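Local coordinates for lipoate-protein ligase 1 (Plasmodium falciparum, PDB 5T8U), which is a lipoate-protein ligase, pairing a lipoyl protein ligase A/B catalytic domain with a bacterial-type C-terminal domain and holding lipoic acid in this structure, at residues P12-S17 / I241-I246; P54-W59 / A219-F224. All blocks are in the same frame, centred on the assembly; numbering follows the deposited sequence.

Interaction 1 (P12-S17 / I241-I246)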
loop_
_atom_site.group_PDB
_atom_site.type_symbol
_atom_site.label_atom_id
_atom_site.label_comp_id
_atom_site.label_asym_id
_atom_site.label_seq_id
_atom_site.Cartn_x
_atom_site.Cartn_y
_atom_site.Cartn_z
ATOM N N PRO A 12 0.746 -4.107 -21.969
ATOM C CA PRO A 12 0.452 -4.292 -20.544
ATOM C C PRO A 12 0.761 -5.709 -20.083
ATOM O O PRO A 12 0.877 -6.643 -20.880
ATOM C CB PRO A 12 -1.049 -3.981 -20.441
ATOM C CG PRO A 12 -1.570 -4.069 -21.840
ATOM C CD PRO A 12 -0.439 -3.684 -22.732
ATOM N N LEU A 13 0.894 -5.859 -18.765
ATOM C CA LEU A 13 1.286 -7.121 -18.155
ATOM C C LEU A 13 0.310 -7.512 -17.056
ATOM O O LEU A 13 -0.176 -6.660 -16.302
ATOM C CB LEU A 13 2.698 -7.046 -17.565
ATOM C CG LEU A 13 3.885 -7.188 -18.517
ATOM C CD1 LEU A 13 5.180 -6.888 -17.776
ATOM C CD2 LEU A 13 3.934 -8.583 -19.121
ATOM N N VAL A 14 0.045 -8.812 -16.968
ATOM C CA VAL A 14 -0.758 -9.402 -15.904
ATOM C C VAL A 14 0.115 -10.450 -15.226
ATOM O O VAL A 14 0.480 -11.459 -15.844
ATOM C CB VAL A 14 -2.055 -10.024 -16.438
ATOM C CG1 VAL A 14 -2.939 -10.487 -15.290
ATOM C CG2 VAL A 14 -2.796 -9.033 -17.327
ATOM N N LEU A 15 0.452 -10.213 -13.963
ATOM C CA LEU A 15 1.340 -11.071 -13.196
ATOM C C LEU A 15 0.570 -11.678 -12.030
ATOM O O LEU A 15 -0.323 -11.041 -11.460
ATOM C CB LEU A 15 2.550 -10.284 -12.679
ATOM C CG LEU A 15 3.171 -9.297 -13.673
ATOM C CD1 LEU A 15 4.335 -8.555 -13.032
ATOM C CD2 LEU A 15 3.618 -10.002 -14.943
ATOM N N VAL A 16 0.918 -12.914 -11.683
ATOM C CA VAL A 16 0.236 -13.659 -10.634
ATOM C C VAL A 16 1.280 -14.335 -9.760
ATOM O O VAL A 16 2.322 -14.784 -10.253
ATOM C CB VAL A 16 -0.738 -14.701 -11.224
ATOM C CG1 VAL A 16 -1.399 -15.517 -10.118
ATOM C CG2 VAL A 16 -1.790 -14.014 -12.080
ATOM N N SER A 17 1.001 -14.403 -8.462
ATOM C CA SER A 17 1.830 -15.133 -7.512
ATOM C C SER A 17 0.949 -16.129 -6.774
ATOM O O SER A 17 0.003 -15.732 -6.085
ATOM C CB SER A 17 2.510 -14.184 -6.525
ATOM O OG SER A 17 3.157 -14.907 -5.492
ATOM N N ILE A 241 -5.867 -12.900 -23.702
ATOM C CA ILE A 241 -5.412 -12.535 -22.367
ATOM C C ILE A 241 -4.153 -13.336 -22.073
ATOM O O ILE A 241 -4.045 -14.502 -22.469
ATOM C CB ILE A 241 -6.501 -12.798 -21.304
ATOM C CG1 ILE A 241 -7.556 -11.686 -21.342
ATOM C CG2 ILE A 241 -5.897 -12.919 -19.898
ATOM C CD1 ILE A 241 -8.768 -11.943 -20.461
ATOM N N THR A 242 -3.200 -12.713 -21.383
ATOM C CA THR A 242 -1.944 -13.357 -21.026
ATOM C C THR A 242 -1.680 -13.161 -19.541
ATOM O O THR A 242 -1.915 -12.078 -18.997
ATOM C CB THR A 242 -0.774 -12.800 -21.847
ATOM O OG1 THR A 242 -1.053 -12.954 -23.244
ATOM C CG2 THR A 242 0.520 -13.533 -21.513
ATOM N N VAL A 243 -1.183 -14.214 -18.893
ATOM C CA VAL A 243 -0.983 -14.231 -17.448
ATOM C C VAL A 243 0.389 -14.829 -17.165
ATOM O O VAL A 243 0.685 -15.945 -17.607
ATOM C CB VAL A 243 -2.078 -15.036 -16.724
ATOM C CG1 VAL A 243 -1.837 -15.054 -15.217
ATOM C CG2 VAL A 243 -3.452 -14.460 -17.037
ATOM N N HIS A 244 1.222 -14.094 -16.435
ATOM C CA HIS A 244 2.536 -14.565 -16.027
ATOM C C HIS A 244 2.519 -14.971 -14.557
ATOM O O HIS A 244 1.816 -14.378 -13.736
ATOM C CB HIS A 244 3.601 -13.488 -16.250
ATOM C CG HIS A 244 3.954 -13.275 -17.689
ATOM N ND1 HIS A 244 3.149 -12.571 -18.558
ATOM C CD2 HIS A 244 5.029 -13.671 -18.410
ATOM C CE1 HIS A 244 3.713 -12.544 -19.753
ATOM N NE2 HIS A 244 4.854 -13.206 -19.690
ATOM N N TYR A 245 3.303 -15.999 -14.238
ATOM C CA TYR A 245 3.441 -16.507 -12.877
ATOM C C TYR A 245 4.878 -16.290 -12.427
ATOM O O TYR A 245 5.811 -16.828 -13.034
ATOM C CB TYR A 245 3.055 -17.988 -12.809
ATOM C CG TYR A 245 1.593 -18.236 -13.111
ATOM C CD1 TYR A 245 0.675 -18.425 -12.089
ATOM C CD2 TYR A 245 1.129 -18.266 -14.421
ATOM C CE1 TYR A 245 -0.663 -18.645 -12.359
ATOM C CE2 TYR A 245 -0.208 -18.485 -14.701
ATOM C CZ TYR A 245 -1.099 -18.673 -13.667
ATOM O OH TYR A 245 -2.430 -18.893 -13.944
ATOM N N ILE A 246 5.054 -15.509 -11.361
ATOM C CA ILE A 246 6.374 -15.038 -10.961
ATOM C C ILE A 246 6.839 -15.619 -9.631
ATOM O O ILE A 246 8.040 -15.536 -9.329
ATOM C CB ILE A 246 6.416 -13.496 -10.904
ATOM C CG1 ILE A 246 5.350 -12.964 -9.939
ATOM C CG2 ILE A 246 6.218 -12.916 -12.299
ATOM C CD1 ILE A 246 5.461 -11.479 -9.658
#
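Val-16 lies beside the ring of Tyr-245, both side chains pointing the same way, and its CG1 meets the ring obliquely at 3.9 Å from CE1. The other branch, CG2, crosses to CG1 of Val-243 at 3.3 Å, a distance too short for two methyl groups and so doubtful in detail. The branches divide in this way because CG1 of Val-16 stands anti to its backbone N (chi1 177°), which puts CG2 beside that nitrogen. The backbones of the two strands illustrate parallel pairing on a small scale. His-244 alternates between two residues of the other strand: its N-H gives a nearly straight bond to Val-14 O (2.8 Å, 173°), while its O receives the more bent bond from Val-16 N (2.7 Å, 134°). Ile-246 N then reaches Val-16 O at 3.0 Å. Leu-15, paired with His-244, turns its own N and O to strand 55-59 instead, so strand 13-17 lies between two neighbours; strand 244-245 is the outermost on that side of the mixed sheet within this chain. On the face carrying Leu-15 and His-244, CD2 of Leu-15 touches CB of His-244 at 3.7 Å, and CD2 of Leu-13 comes to the imidazole CE1 at 4.0 Å. Helix 22-34 packs against this face, with Leu-28 and Leu-32 meeting Ile-246; on the other face, Val-14 reaches Ile-221 of helix 213-227.

Interaction 2 (P54-W59 / A219-F224)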
loop_
_atom_site.group_PDB
_atom_site.type_symbol
_atom_site.label_atom_id
_atom_site.label_comp_id
_atom_site.label_asym_id
_atom_site.label_seq_id
_atom_site.Cartn_x
_atom_site.Cartn_y
_atom_site.Cartn_z
ATOM N N PRO A 54 1.366 -0.441 -18.356
ATOM C CA PRO A 54 0.691 -0.788 -17.100
ATOM C C PRO A 54 0.946 -2.228 -16.678
ATOM O O PRO A 54 1.200 -3.110 -17.502
ATOM C CB PRO A 54 -0.793 -0.566 -17.418
ATOM C CG PRO A 54 -0.811 0.326 -18.613
ATOM C CD PRO A 54 0.405 -0.035 -19.397
ATOM N N ILE A 55 0.865 -2.455 -15.366
ATOM C CA ILE A 55 1.001 -3.782 -14.777
ATOM C C ILE A 55 -0.126 -3.996 -13.780
ATOM O O ILE A 55 -0.441 -3.104 -12.982
ATOM C CB ILE A 55 2.363 -3.968 -14.075
ATOM C CG1 ILE A 55 3.491 -3.911 -15.101
ATOM C CG2 ILE A 55 2.395 -5.283 -13.285
ATOM C CD1 ILE A 55 4.881 -4.058 -14.519
ATOM N N LEU A 56 -0.723 -5.186 -13.822
ATOM C CA LEU A 56 -1.634 -5.655 -12.788
ATOM C C LEU A 56 -1.057 -6.925 -12.186
ATOM O O LEU A 56 -0.769 -7.877 -12.913
ATOM C CB LEU A 56 -3.033 -5.925 -13.350
ATOM C CG LEU A 56 -3.979 -6.704 -12.428
ATOM C CD1 LEU A 56 -4.152 -5.995 -11.092
ATOM C CD2 LEU A 56 -5.324 -6.914 -13.098
ATOM N N PHE A 57 -0.891 -6.941 -10.866
ATOM C CA PHE A 57 -0.308 -8.076 -10.161
ATOM C C PHE A 57 -1.278 -8.543 -9.086
ATOM O O PHE A 57 -1.656 -7.762 -8.206
ATOM C CB PHE A 57 1.044 -7.700 -9.551
ATOM C CG PHE A 57 1.579 -8.717 -8.582
ATOM C CD1 PHE A 57 1.627 -10.057 -8.922
ATOM C CD2 PHE A 57 2.049 -8.330 -7.335
ATOM C CE1 PHE A 57 2.121 -10.995 -8.038
ATOM C CE2 PHE A 57 2.548 -9.265 -6.446
ATOM C CZ PHE A 57 2.583 -10.601 -6.800
ATOM N N LEU A 58 -1.669 -9.813 -9.153
ATOM C CA LEU A 58 -2.659 -10.380 -8.246
ATOM C C LEU A 58 -1.993 -11.375 -7.305
ATOM O O LEU A 58 -1.124 -12.147 -7.720
ATOM C CB LEU A 58 -3.780 -11.062 -9.031
ATOM C CG LEU A 58 -4.671 -10.081 -9.793
ATOM C CD1 LEU A 58 -5.269 -10.724 -11.036
ATOM C CD2 LEU A 58 -5.766 -9.559 -8.879
ATOM N N TRP A 59 -2.402 -11.355 -6.037
ATOM C CA TRP A 59 -1.759 -12.199 -5.039
ATOM C C TRP A 59 -2.663 -12.321 -3.824
ATOM O O TRP A 59 -3.508 -11.463 -3.567
ATOM C CB TRP A 59 -0.383 -11.646 -4.643
ATOM C CG TRP A 59 -0.348 -10.153 -4.411
ATOM C CD1 TRP A 59 -0.551 -9.171 -5.340
ATOM C CD2 TRP A 59 -0.070 -9.478 -3.176
ATOM N NE1 TRP A 59 -0.429 -7.934 -4.760
ATOM C CE2 TRP A 59 -0.131 -8.094 -3.433
ATOM C CE3 TRP A 59 0.221 -9.909 -1.878
ATOM C CZ2 TRP A 59 0.086 -7.140 -2.442
ATOM C CZ3 TRP A 59 0.441 -8.959 -0.896
ATOM C CH2 TRP A 59 0.369 -7.592 -1.183
ATOM N N ALA A 219 -12.385 -11.917 -14.061
ATOM C CA ALA A 219 -13.130 -10.743 -14.508
ATOM C C ALA A 219 -12.259 -9.492 -14.464
ATOM O O ALA A 219 -12.294 -8.661 -15.382
ATOM C CB ALA A 219 -14.379 -10.555 -13.649
ATOM N N LEU A 220 -11.456 -9.352 -13.408
ATOM C CA LEU A 220 -10.628 -8.162 -13.246
ATOM C C LEU A 220 -9.564 -8.076 -14.334
ATOM O O LEU A 220 -9.303 -6.990 -14.868
ATOM C CB LEU A 220 -9.986 -8.173 -11.859
ATOM C CG LEU A 220 -9.260 -6.912 -11.398
ATOM C CD1 LEU A 220 -10.172 -5.699 -11.454
ATOM C CD2 LEU A 220 -8.742 -7.120 -9.986
ATOM N N ILE A 221 -8.932 -9.202 -14.669
ATOM C CA ILE A 221 -7.971 -9.214 -15.769
ATOM C C ILE A 221 -8.663 -8.844 -17.074
ATOM O O ILE A 221 -8.128 -8.077 -17.888
ATOM C CB ILE A 221 -7.281 -10.588 -15.860
ATOM C CG1 ILE A 221 -6.542 -10.902 -14.553
ATOM C CG2 ILE A 221 -6.306 -10.619 -17.036
ATOM C CD1 ILE A 221 -5.999 -12.318 -14.472
ATOM N N LYS A 222 -9.867 -9.380 -17.293
ATOM C CA LYS A 222 -10.634 -9.042 -18.486
ATOM C C LYS A 222 -10.823 -7.533 -18.606
ATOM O O LYS A 222 -10.448 -6.923 -19.612
ATOM C CB LYS A 222 -11.987 -9.758 -18.457
ATOM C CG LYS A 222 -11.936 -11.200 -18.942
ATOM C CD LYS A 222 -13.279 -11.894 -18.767
ATOM C CE LYS A 222 -13.323 -13.232 -19.494
ATOM N NZ LYS A 222 -14.665 -13.880 -19.408
ATOM N N GLU A 223 -11.406 -6.911 -17.578
ATOM C CA GLU A 223 -11.649 -5.472 -17.636
ATOM C C GLU A 223 -10.359 -4.661 -17.649
ATOM O O GLU A 223 -10.372 -3.509 -18.090
ATOM C CB GLU A 223 -12.525 -5.040 -16.459
ATOM C CG GLU A 223 -13.989 -5.416 -16.613
ATOM C CD GLU A 223 -14.655 -4.708 -17.779
ATOM O OE1 GLU A 223 -15.791 -5.084 -18.136
ATOM O OE2 GLU A 223 -14.042 -3.775 -18.338
ATOM N N PHE A 224 -9.252 -5.231 -17.173
ATOM C CA PHE A 224 -7.959 -4.558 -17.248
ATOM C C PHE A 224 -7.469 -4.485 -18.690
ATOM O O PHE A 224 -7.302 -3.393 -19.258
ATOM C CB PHE A 224 -6.962 -5.302 -16.354
ATOM C CG PHE A 224 -5.554 -4.784 -16.423
ATOM C CD1 PHE A 224 -5.160 -3.699 -15.659
ATOM C CD2 PHE A 224 -4.613 -5.409 -17.225
ATOM C CE1 PHE A 224 -3.860 -3.235 -15.710
ATOM C CE2 PHE A 224 -3.313 -4.949 -17.282
ATOM C CZ PHE A 224 -2.935 -3.859 -16.522
#
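Leu-220 begins the contact on the helix, its CD2 touching CD2 of Leu-58 at 4.0 Å while its CG lies near CD2 of Leu-56. One residue on, Ile-221 brings its CG1 to CD1 of Leu-58 at 3.7 Å, and its CD1 is close to the same methyl. The two branches of Leu-58 are thus shared between consecutive helix residues. Phe-224 follows, a turn beyond Leu-220, with CG anti to its backbone N (chi1 175°), a torsion that carries the ring out to the strand. CB of Leu-56 sits over the centre of the ring, 3.7 Å from its centroid and 12° off the normal, in a CH-pi contact; CD2 of Leu-56 continues back past the ring to CB of Phe-224 at 4.0 Å. At the far end of the ring, CZ meets CB of Pro-54 at 4.0 Å. This is a textbook helix-on-sheet layer: the axes of strand 55-59 and of the helical segment 219-224 are antiparallel (178°), 10.4 Å apart at closest approach, so that moving up the helix means moving down the strand. The Phe-224 side chain also touches Phe-110 of strand 105-112 and meets Tyr-228 edge-to-face, helix 117-132 flanks the helix through Thr-127 and His-131, and helix 22-34 packs on Phe-57 and Trp-59 across the sheet.

How the interactions relate
Interaction 2 is nested within interaction 1 along the chain: the order is 12-17, 54-59, 219-224, 241-246, strand 244-245 being the next element after helix 213-227. The centres of the two contacts lie about 8 Å apart, and they share one mixed sheet, in which strand 13-17 is flanked by 55-59 and 244-245. Probable hydrogen bonds join the two, Leu-15 N to Leu-56 O at 2.8 Å and Leu-13 O to Leu-56 N at 2.9 Å. Interaction 1 thus adds strand 244-245 at the edge of the sheet and interaction 2 lays a helix on it, bringing distant parts of the sequence together on the same side of the chain's centre. Strand 55-59 leads from there to Trp-59, which touches the bound lipoic acid.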